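Local atomic coordinates of putative thioesterase yhdA (Lactococcus lactis subsp. lactis, PDB entry 3GEK), a protein that is probably a thioesterase of the PaaI hotdog family, perhaps hydrolysing 1,4-dihydroxy-2-naphthoyl-CoA. Residues A[3-14]-A[54-63]; A[27-37]-A[88-99]. The protein carries 7 engineered substitutions. All coordinates share one frame; numbering follows the deposited sequence.

Contacts 1 and 2, whose centres lie about 8 Å apart, meet along strand 28-35. Contact 1 lays the N-terminal segment 3-14 on the central helix; contact 2 pairs strand 28-35 with strand 92-99 in the sheet that curves around this helix. Two probable backbone hydrogen bonds tie the contacts together, Thr-10 N to Lys-33 O at 2.7 Å and Ser-31 N to Gln-13 O at 2.8 Å. Thr-59, on the helix, also touches Phe-30 and Ser-32. On the helix, Glu-57 hydrogen-bonds His-83 of the second subunit; active sites of related hotdog thioesterases generally form at such subunit interfaces, so one may lie near this part of the helix.

Contact 1 (A[3-14]-A[54-63]); sequences MIDQLNITDFQV and ALAEITAGMA
Phe-12 to Val-14, part of strand 12-16, pass over helix 54-63, the axes 9.2 Å apart at closest approach and the N-to-C directions 46° apart. Earlier, helical turn 3-6 gives way at Asn-8, with positive phi, to a short strand that passes Leu-55 and Thr-59 before the chain turns a corner at Asp-11. No hydrogen bond joins the segments; apolar side chains do the work. Phe-12 has CG anti to its N (chi1 178°), which sends the ring from the strand down to the helix, where CZ comes within 3.4 Å of Ala-63 N at the ring edge. Met-62, a selenomethionine, runs antiparallel to the Phe-12 side chain and bends at its last torsion. Its SE stands over one ring face, 4.4 Å from the Phe-12 centroid and 10° off the normal, a Met-aromatic contact; CE lies over the same face, displaced toward the rim. With an alanine in place of Phe-12, the bent end of Met-62 would probably lose the surface it lies against, leaving a gap between strand and helix.

This is the hotdog fold: a long central helix wrapped by a curved antiparallel sheet, to which strands 9-10 and 12-16 belong. Ala-60 faces away from segment 3-14 and touches strands 106-115 and 120-131.

Ile-9 CD1 presses on Leu-55 CD1 at 3.3 Å, closer than two methyl carbons normally sit, while its CG2 branch meets Thr-59 CG2. The Thr-59 hydroxyl turns back to Leu-55 O (OG1 to O, 2.7 Å), which also accepts Thr-59 N from the other face of its carbonyl plane. Ile-58 CD1 touches both Ile-4 CG1 and Leu-7 CD2, each at 3.7 Å. Met-3 CE reaches Ala-54 CB at 3.7 Å, and Asn-48 of the second subunit packs on Met-3 and Ile-4.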
loop_
_atom_site.group_PDB
_atom_site.type_symbol
_atom_site.label_atom_id
_atom_site.label_comp_id
_atom_site.label_asym_id
_atom_site.label_seq_id
_atom_site.Cartn_x
_atom_site.Cartn_y
_atom_site.Cartn_z
HETATM N N MSE A 3 -21.646 -13.004 1.867
HETATM C CA MSE A 3 -20.594 -12.517 2.762
HETATM C C MSE A 3 -20.890 -11.121 3.306
HETATM O O MSE A 3 -20.769 -10.887 4.507
HETATM C CB MSE A 3 -19.236 -12.520 2.057
HETATM C CG MSE A 3 -18.043 -12.350 2.987
HETATM SE SE MSE A 3 -16.358 -12.208 2.004
HETATM C CE MSE A 3 -16.360 -10.297 1.681
ATOM N N ILE A 4 -21.276 -10.221 2.421
ATOM C CA ILE A 4 -21.601 -8.834 2.779
ATOM C C ILE A 4 -22.606 -8.755 3.934
ATOM O O ILE A 4 -22.360 -8.069 4.927
ATOM C CB ILE A 4 -22.095 -8.014 1.543
ATOM C CG1 ILE A 4 -21.000 -7.951 0.470
ATOM C CG2 ILE A 4 -22.531 -6.602 1.955
ATOM C CD1 ILE A 4 -21.442 -7.339 -0.855
ATOM N N ASP A 5 -23.717 -9.477 3.807
ATOM C CA ASP A 5 -24.768 -9.452 4.818
ATOM C C ASP A 5 -24.329 -10.142 6.108
ATOM O O ASP A 5 -24.656 -9.683 7.204
ATOM C CB ASP A 5 -26.062 -10.086 4.285
ATOM C CG ASP A 5 -26.607 -9.377 3.052
ATOM O OD1 ASP A 5 -26.392 -8.153 2.899
ATOM O OD2 ASP A 5 -27.261 -10.056 2.229
ATOM N N GLN A 6 -23.578 -11.233 5.974
ATOM C CA GLN A 6 -23.095 -11.982 7.139
ATOM C C GLN A 6 -22.068 -11.203 7.965
ATOM O O GLN A 6 -21.904 -11.456 9.156
ATOM C CB GLN A 6 -22.538 -13.345 6.725
ATOM C CG GLN A 6 -23.609 -14.336 6.307
ATOM C CD GLN A 6 -23.074 -15.742 6.141
ATOM O OE1 GLN A 6 -23.118 -16.305 5.049
ATOM N NE2 GLN A 6 -22.564 -16.317 7.224
ATOM N N LEU A 7 -21.398 -10.246 7.326
ATOM C CA LEU A 7 -20.483 -9.337 8.013
ATOM C C LEU A 7 -21.186 -8.522 9.105
ATOM O O LEU A 7 -20.547 -8.078 10.055
ATOM C CB LEU A 7 -19.796 -8.409 7.006
ATOM C CG LEU A 7 -18.329 -8.582 6.570
ATOM C CD1 LEU A 7 -17.606 -9.812 7.131
ATOM C CD2 LEU A 7 -18.219 -8.533 5.055
ATOM N N ASN A 8 -22.503 -8.352 8.972
ATOM C CA ASN A 8 -23.309 -7.605 9.945
ATOM C C ASN A 8 -22.811 -6.162 10.119
ATOM O O ASN A 8 -22.460 -5.735 11.222
ATOM C CB ASN A 8 -23.366 -8.352 11.291
ATOM C CG ASN A 8 -24.558 -7.946 12.151
ATOM O OD1 ASN A 8 -25.386 -7.121 11.761
ATOM N ND2 ASN A 8 -24.647 -8.538 13.333
ATOM N N ILE A 9 -22.765 -5.428 9.011
ATOM C CA ILE A 9 -22.446 -4.000 9.031
ATOM C C ILE A 9 -23.677 -3.225 9.508
ATOM O O ILE A 9 -24.752 -3.344 8.925
ATOM C CB ILE A 9 -21.998 -3.475 7.633
ATOM C CG1 ILE A 9 -20.903 -4.357 7.006
ATOM C CG2 ILE A 9 -21.580 -2.008 7.692
ATOM C CD1 ILE A 9 -19.819 -4.829 7.954
ATOM N N THR A 10 -23.513 -2.444 10.574
ATOM C CA THR A 10 -24.619 -1.695 11.174
ATOM C C THR A 10 -24.349 -0.183 11.188
ATOM O O THR A 10 -23.216 0.254 11.001
ATOM C CB THR A 10 -24.898 -2.170 12.620
ATOM O OG1 THR A 10 -24.664 -3.578 12.722
ATOM C CG2 THR A 10 -26.334 -1.892 13.016
ATOM N N ASP A 11 -25.404 0.598 11.414
ATOM C CA ASP A 11 -25.311 2.041 11.652
ATOM C C ASP A 11 -24.533 2.789 10.562
ATOM O O ASP A 11 -23.787 3.720 10.864
ATOM C CB ASP A 11 -24.688 2.330 13.034
ATOM C CG ASP A 11 -25.545 1.838 14.202
ATOM O OD1 ASP A 11 -26.710 1.425 13.997
ATOM O OD2 ASP A 11 -25.041 1.873 15.346
ATOM N N PHE A 12 -24.696 2.378 9.304
ATOM C CA PHE A 12 -23.997 3.043 8.205
ATOM C C PHE A 12 -24.592 4.424 7.954
ATOM O O PHE A 12 -25.805 4.561 7.801
ATOM C CB PHE A 12 -24.004 2.207 6.913
ATOM C CG PHE A 12 -23.335 2.899 5.740
ATOM C CD1 PHE A 12 -21.945 2.957 5.646
ATOM C CD2 PHE A 12 -24.095 3.499 4.740
ATOM C CE1 PHE A 12 -21.321 3.601 4.573
ATOM C CE2 PHE A 12 -23.478 4.147 3.661
ATOM C CZ PHE A 12 -22.090 4.198 3.584
ATOM N N GLN A 13 -23.731 5.435 7.939
ATOM C CA GLN A 13 -24.116 6.796 7.553
ATOM C C GLN A 13 -22.956 7.536 6.901
ATOM O O GLN A 13 -21.817 7.460 7.362
ATOM C CB GLN A 13 -24.698 7.595 8.733
ATOM C CG GLN A 13 -23.848 7.624 9.997
ATOM C CD GLN A 13 -24.627 8.072 11.233
ATOM O OE1 GLN A 13 -25.793 7.712 11.421
ATOM N NE2 GLN A 13 -23.974 8.856 12.088
ATOM N N VAL A 14 -23.265 8.231 5.810
ATOM C CA VAL A 14 -22.318 9.092 5.105
ATOM C C VAL A 14 -22.789 10.543 5.266
ATOM O O VAL A 14 -23.991 10.824 5.190
ATOM C CB VAL A 14 -22.181 8.674 3.613
ATOM C CG1 VAL A 14 -23.503 8.814 2.878
ATOM C CG2 VAL A 14 -21.084 9.463 2.913
ATOM N N ALA A 54 -12.526 -6.487 4.265
ATOM C CA ALA A 54 -13.808 -6.530 3.587
ATOM C C ALA A 54 -14.735 -5.414 4.074
ATOM O O ALA A 54 -15.423 -4.788 3.269
ATOM C CB ALA A 54 -14.456 -7.887 3.772
ATOM N N LEU A 55 -14.740 -5.161 5.382
ATOM C CA LEU A 55 -15.527 -4.070 5.961
ATOM C C LEU A 55 -15.133 -2.726 5.343
ATOM O O LEU A 55 -15.998 -1.907 5.017
ATOM C CB LEU A 55 -15.349 -4.024 7.488
ATOM C CG LEU A 55 -15.824 -2.806 8.294
ATOM C CD1 LEU A 55 -17.319 -2.632 8.209
ATOM C CD2 LEU A 55 -15.398 -2.907 9.757
ATOM N N ALA A 56 -13.829 -2.506 5.192
ATOM C CA ALA A 56 -13.309 -1.255 4.640
ATOM C C ALA A 56 -13.692 -1.066 3.184
ATOM O O ALA A 56 -14.141 0.009 2.804
ATOM C CB ALA A 56 -11.814 -1.194 4.787
ATOM N N GLU A 57 -13.499 -2.105 2.372
ATOM C CA GLU A 57 -13.811 -2.035 0.942
ATOM C C GLU A 57 -15.316 -1.854 0.706
ATOM O O GLU A 57 -15.726 -1.085 -0.170
ATOM C CB GLU A 57 -13.253 -3.255 0.185
ATOM C CG GLU A 57 -13.292 -3.098 -1.344
ATOM C CD GLU A 57 -12.453 -4.116 -2.114
ATOM O OE1 GLU A 57 -11.349 -4.465 -1.653
ATOM O OE2 GLU A 57 -12.891 -4.540 -3.218
ATOM N N ILE A 58 -16.128 -2.538 1.515
ATOM C CA ILE A 58 -17.587 -2.499 1.377
ATOM C C ILE A 58 -18.199 -1.160 1.809
ATOM O O ILE A 58 -19.059 -0.623 1.105
ATOM C CB ILE A 58 -18.274 -3.693 2.104
ATOM C CG1 ILE A 58 -17.934 -5.004 1.383
ATOM C CG2 ILE A 58 -19.798 -3.509 2.165
ATOM C CD1 ILE A 58 -18.233 -6.255 2.187
ATOM N N THR A 59 -17.759 -0.631 2.953
ATOM C CA THR A 59 -18.253 0.658 3.446
ATOM C C THR A 59 -17.786 1.834 2.583
ATOM O O THR A 59 -18.531 2.795 2.382
ATOM C CB THR A 59 -17.867 0.912 4.920
ATOM O OG1 THR A 59 -16.448 0.769 5.084
ATOM C CG2 THR A 59 -18.605 -0.055 5.861
ATOM N N ALA A 60 -16.552 1.757 2.083
ATOM C CA ALA A 60 -16.022 2.771 1.169
ATOM C C ALA A 60 -16.862 2.816 -0.105
ATOM O O ALA A 60 -17.222 3.894 -0.578
ATOM C CB ALA A 60 -14.559 2.495 0.838
ATOM N N GLY A 61 -17.179 1.636 -0.638
ATOM C CA GLY A 61 -18.034 1.501 -1.813
ATOM C C GLY A 61 -19.440 2.029 -1.591
ATOM O O GLY A 61 -20.013 2.663 -2.478
HETATM N N MSE A 62 -19.990 1.764 -0.423
HETATM C CA MSE A 62 -21.321 2.255 -0.055
HETATM C C MSE A 62 -21.327 3.781 0.058
HETATM O O MSE A 62 -22.234 4.437 -0.441
HETATM C CB MSE A 62 -21.785 1.639 1.267
HETATM C CG MSE A 62 -21.978 0.126 1.256
HETATM SE SE MSE A 62 -22.447 -0.560 3.032
HETATM C CE MSE A 62 -24.290 0.077 3.077
ATOM N N ALA A 63 -20.314 4.321 0.708
ATOM C CA ALA A 63 -20.132 5.765 0.875
ATOM C C ALA A 63 -19.960 6.485 -0.460
ATOM O O ALA A 63 -20.606 7.507 -0.700
ATOM C CB ALA A 63 -18.942 6.050 1.793
#

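Contact 2 (A[27-37]-A[88-99]); sequences IYKFSSKMILS and KCEGFVNARGLL. Engineered in segment 88-99: Arg-96 (natural residue Cys).
Strands 28-35 and 92-99 run antiparallel, with Lys-29 opposite Leu-98 and Met-34 opposite Val-93, their directions 172° apart and their axes 4.6 Å apart at closest approach. They are neighbours in the curved antiparallel sheet of the hotdog fold, and the face carrying Phe-30 and Ser-32 looks onto the central helix at Thr-59. With chi1 at 77°, CG of Phe-30 sits between N and the carbonyl carbon, and the ring folds across to the partner strand. One face covers Gly-97, whose CA makes a CH-pi contact 3.8 Å from the Phe-30 centroid; a beta carbon on Gly-97 would collide with the ring. Trp-109 meets Phe-30 edge-to-face. Next along, Ser-32 OG donates to Ala-95 O at 3.3 Å.

On the other face, Lys-33 runs alongside Phe-92 and Asn-94: CD lies 3.8 Å from Phe-92 CE2, and NZ goes on to a salt bridge with Asp-11. Arg-96, an engineered residue, lays its guanidinium over Asn-94 CB and bridges to Glu-118. Farther along, Leu-36 N donates to Gly-91 O, and Cys-89 SG lies 3.1 Å from Ser-37 O.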
loop_
_atom_site.group_PDB
_atom_site.type_symbol
_atom_site.label_atom_id
_atom_site.label_comp_id
_atom_site.label_asym_id
_atom_site.label_seq_id
_atom_site.Cartn_x
_atom_site.Cartn_y
_atom_site.Cartn_z
ATOM N N ILE A 27 -16.095 18.282 2.615
ATOM C CA ILE A 27 -15.411 17.208 3.329
ATOM C C ILE A 27 -16.397 16.087 3.663
ATOM O O ILE A 27 -17.308 16.263 4.474
ATOM C CB ILE A 27 -14.671 17.711 4.593
ATOM C CG1 ILE A 27 -13.510 18.632 4.198
ATOM C CG2 ILE A 27 -14.142 16.525 5.411
ATOM C CD1 ILE A 27 -12.988 19.505 5.329
ATOM N N TYR A 28 -16.205 14.947 3.005
ATOM C CA TYR A 28 -17.082 13.789 3.148
ATOM C C TYR A 28 -16.513 12.761 4.117
ATOM O O TYR A 28 -15.323 12.438 4.080
ATOM C CB TYR A 28 -17.333 13.135 1.787
ATOM C CG TYR A 28 -18.241 13.935 0.883
ATOM C CD1 TYR A 28 -19.626 13.794 0.954
ATOM C CD2 TYR A 28 -17.717 14.833 -0.046
ATOM C CE1 TYR A 28 -20.474 14.533 0.121
ATOM C CE2 TYR A 28 -18.557 15.577 -0.883
ATOM C CZ TYR A 28 -19.932 15.421 -0.791
ATOM O OH TYR A 28 -20.766 16.150 -1.614
ATOM N N LYS A 29 -17.384 12.259 4.984
ATOM C CA LYS A 29 -17.030 11.239 5.951
ATOM C C LYS A 29 -18.101 10.155 5.958
ATOM O O LYS A 29 -19.233 10.401 5.537
ATOM C CB LYS A 29 -16.913 11.844 7.348
ATOM C CG LYS A 29 -15.715 12.755 7.555
ATOM C CD LYS A 29 -15.843 13.515 8.870
ATOM C CE LYS A 29 -14.594 14.332 9.160
ATOM N NZ LYS A 29 -14.776 15.188 10.369
ATOM N N PHE A 30 -17.730 8.961 6.420
ATOM C CA PHE A 30 -18.711 7.937 6.780
ATOM C C PHE A 30 -18.425 7.304 8.140
ATOM O O PHE A 30 -17.300 7.355 8.639
ATOM C CB PHE A 30 -18.888 6.870 5.684
ATOM C CG PHE A 30 -17.779 5.854 5.613
ATOM C CD1 PHE A 30 -17.769 4.744 6.457
ATOM C CD2 PHE A 30 -16.764 5.984 4.676
ATOM C CE1 PHE A 30 -16.749 3.800 6.386
ATOM C CE2 PHE A 30 -15.750 5.033 4.586
ATOM C CZ PHE A 30 -15.742 3.942 5.444
ATOM N N SER A 31 -19.477 6.736 8.723
ATOM C CA SER A 31 -19.437 6.010 9.983
ATOM C C SER A 31 -20.148 4.669 9.810
ATOM O O SER A 31 -21.057 4.541 8.982
ATOM C CB SER A 31 -20.174 6.805 11.061
ATOM O OG SER A 31 -19.277 7.526 11.873
ATOM N N SER A 32 -19.747 3.686 10.613
ATOM C CA SER A 32 -20.416 2.388 10.664
ATOM C C SER A 32 -19.878 1.538 11.804
ATOM O O SER A 32 -18.856 1.856 12.408
ATOM C CB SER A 32 -20.268 1.625 9.342
ATOM O OG SER A 32 -18.931 1.209 9.136
ATOM N N LYS A 33 -20.587 0.455 12.090
ATOM C CA LYS A 33 -20.154 -0.523 13.069
ATOM C C LYS A 33 -20.241 -1.898 12.428
ATOM O O LYS A 33 -21.031 -2.110 11.501
ATOM C CB LYS A 33 -21.027 -0.469 14.329
ATOM C CG LYS A 33 -20.988 0.861 15.064
ATOM C CD LYS A 33 -21.629 0.773 16.437
ATOM C CE LYS A 33 -21.711 2.147 17.102
ATOM N NZ LYS A 33 -22.694 3.042 16.421
HETATM N N MSE A 34 -19.415 -2.818 12.906
HETATM C CA MSE A 34 -19.545 -4.216 12.532
HETATM C C MSE A 34 -19.654 -5.069 13.789
HETATM O O MSE A 34 -18.730 -5.106 14.601
HETATM C CB MSE A 34 -18.368 -4.669 11.667
HETATM C CG MSE A 34 -18.431 -6.142 11.284
HETATM SE SE MSE A 34 -17.128 -6.602 9.920
HETATM C CE MSE A 34 -15.516 -6.586 11.041
ATOM N N ILE A 35 -20.778 -5.740 13.935
ATOM C CA ILE A 35 -21.045 -6.577 15.102
ATOM C C ILE A 35 -20.430 -7.963 14.920
ATOM O O ILE A 35 -20.767 -8.681 13.980
ATOM C CB ILE A 35 -22.556 -6.711 15.372
ATOM C CG1 ILE A 35 -23.240 -5.339 15.285
ATOM C CG2 ILE A 35 -22.802 -7.396 16.722
ATOM C CD1 ILE A 35 -24.763 -5.408 15.278
ATOM N N LEU A 36 -19.546 -8.333 15.843
ATOM C CA LEU A 36 -18.729 -9.543 15.702
ATOM C C LEU A 36 -19.363 -10.803 16.284
ATOM O O LEU A 36 -20.004 -10.772 17.337
ATOM C CB LEU A 36 -17.326 -9.326 16.300
ATOM C CG LEU A 36 -16.561 -8.080 15.819
ATOM C CD1 LEU A 36 -15.265 -7.886 16.591
ATOM C CD2 LEU A 36 -16.285 -8.147 14.332
ATOM N N SER A 37 -19.179 -11.903 15.558
ATOM C CA SER A 37 -19.450 -13.261 16.034
ATOM C C SER A 37 -18.275 -14.137 15.613
ATOM O O SER A 37 -17.254 -13.619 15.157
ATOM C CB SER A 37 -20.742 -13.802 15.423
ATOM O OG SER A 37 -20.579 -14.046 14.035
ATOM N N LYS A 88 -9.830 -8.952 20.032
ATOM C CA LYS A 88 -10.517 -10.185 20.394
ATOM C C LYS A 88 -11.875 -10.193 19.700
ATOM O O LYS A 88 -12.586 -9.182 19.697
ATOM C CB LYS A 88 -10.687 -10.293 21.910
ATOM C CG LYS A 88 -10.982 -11.701 22.392
ATOM C CD LYS A 88 -11.030 -11.782 23.907
ATOM C CE LYS A 88 -11.021 -13.229 24.384
ATOM N NZ LYS A 88 -12.350 -13.897 24.263
ATOM N N CYS A 89 -12.226 -11.326 19.103
ATOM C CA CYS A 89 -13.417 -11.407 18.263
ATOM C C CYS A 89 -14.701 -11.474 19.094
ATOM O O CYS A 89 -15.290 -12.539 19.265
ATOM C CB CYS A 89 -13.310 -12.596 17.307
ATOM S SG CYS A 89 -14.411 -12.492 15.892
ATOM N N GLU A 90 -15.110 -10.315 19.613
ATOM C CA GLU A 90 -16.330 -10.154 20.407
ATOM C C GLU A 90 -16.736 -8.676 20.424
ATOM O O GLU A 90 -15.909 -7.799 20.178
ATOM C CB GLU A 90 -16.122 -10.656 21.844
ATOM C CG GLU A 90 -15.013 -9.920 22.604
ATOM C CD GLU A 90 -14.757 -10.463 24.003
ATOM O OE1 GLU A 90 -15.483 -11.381 24.467
ATOM O OE2 GLU A 90 -13.807 -9.958 24.642
ATOM N N GLY A 91 -18.002 -8.405 20.732
ATOM C CA GLY A 91 -18.514 -7.038 20.735
ATOM C C GLY A 91 -18.617 -6.481 19.325
ATOM O O GLY A 91 -19.226 -7.099 18.455
ATOM N N PHE A 92 -18.002 -5.323 19.098
ATOM C CA PHE A 92 -18.058 -4.650 17.794
ATOM C C PHE A 92 -16.849 -3.758 17.542
ATOM O O PHE A 92 -16.139 -3.375 18.478
ATOM C CB PHE A 92 -19.344 -3.816 17.671
ATOM C CG PHE A 92 -19.382 -2.616 18.583
ATOM C CD1 PHE A 92 -19.867 -2.728 19.885
ATOM C CD2 PHE A 92 -18.928 -1.378 18.142
ATOM C CE1 PHE A 92 -19.898 -1.625 20.733
ATOM C CE2 PHE A 92 -18.954 -0.266 18.987
ATOM C CZ PHE A 92 -19.444 -0.388 20.279
ATOM N N VAL A 93 -16.633 -3.437 16.267
ATOM C CA VAL A 93 -15.665 -2.426 15.850
ATOM C C VAL A 93 -16.353 -1.293 15.072
ATOM O O VAL A 93 -17.422 -1.489 14.481
ATOM C CB VAL A 93 -14.530 -3.015 14.965
ATOM C CG1 VAL A 93 -13.639 -3.973 15.771
ATOM C CG2 VAL A 93 -15.094 -3.687 13.708
ATOM N N ASN A 94 -15.724 -0.121 15.072
ATOM C CA ASN A 94 -16.157 1.001 14.252
ATOM C C ASN A 94 -15.303 1.106 13.007
ATOM O O ASN A 94 -14.101 0.864 13.055
ATOM C CB ASN A 94 -16.040 2.313 15.028
ATOM C CG ASN A 94 -16.771 2.279 16.334
ATOM O OD1 ASN A 94 -16.163 2.132 17.397
ATOM N ND2 ASN A 94 -18.088 2.407 16.274
ATOM N N ALA A 95 -15.931 1.448 11.888
ATOM C CA ALA A 95 -15.201 1.823 10.685
ATOM C C ALA A 95 -15.621 3.240 10.322
ATOM O O ALA A 95 -16.806 3.507 10.098
ATOM C CB ALA A 95 -15.487 0.857 9.545
ATOM N N ARG A 96 -14.650 4.149 10.305
ATOM C CA ARG A 96 -14.915 5.557 10.013
ATOM C C ARG A 96 -14.019 5.983 8.871
ATOM O O ARG A 96 -12.825 5.655 8.850
ATOM C CB ARG A 96 -14.655 6.441 11.237
ATOM C CG ARG A 96 -15.535 6.128 12.434
ATOM C CD ARG A 96 -15.391 7.202 13.490
ATOM N NE ARG A 96 -16.228 6.955 14.662
ATOM C CZ ARG A 96 -15.840 6.276 15.739
ATOM N NH1 ARG A 96 -14.621 5.759 15.808
ATOM N NH2 ARG A 96 -16.678 6.116 16.754
ATOM N N GLY A 97 -14.605 6.696 7.917
ATOM C CA GLY A 97 -13.904 7.085 6.710
ATOM C C GLY A 97 -13.828 8.584 6.540
ATOM O O GLY A 97 -14.722 9.311 6.964
ATOM N N LEU A 98 -12.739 9.029 5.927
ATOM C CA LEU A 98 -12.571 10.400 5.482
ATOM C C LEU A 98 -12.198 10.374 4.006
ATOM O O LEU A 98 -11.255 9.690 3.615
ATOM C CB LEU A 98 -11.467 11.092 6.291
ATOM C CG LEU A 98 -10.991 12.477 5.838
ATOM C CD1 LEU A 98 -12.097 13.512 5.996
ATOM C CD2 LEU A 98 -9.753 12.908 6.617
ATOM N N LEU A 99 -12.936 11.112 3.184
ATOM C CA LEU A 99 -12.613 11.181 1.769
ATOM C C LEU A 99 -11.455 12.157 1.539
ATOM O O LEU A 99 -11.604 13.364 1.707
ATOM C CB LEU A 99 -13.847 11.557 0.944
ATOM C CG LEU A 99 -13.722 11.575 -0.582
ATOM C CD1 LEU A 99 -13.499 10.175 -1.133
ATOM C CD2 LEU A 99 -14.969 12.200 -1.190
#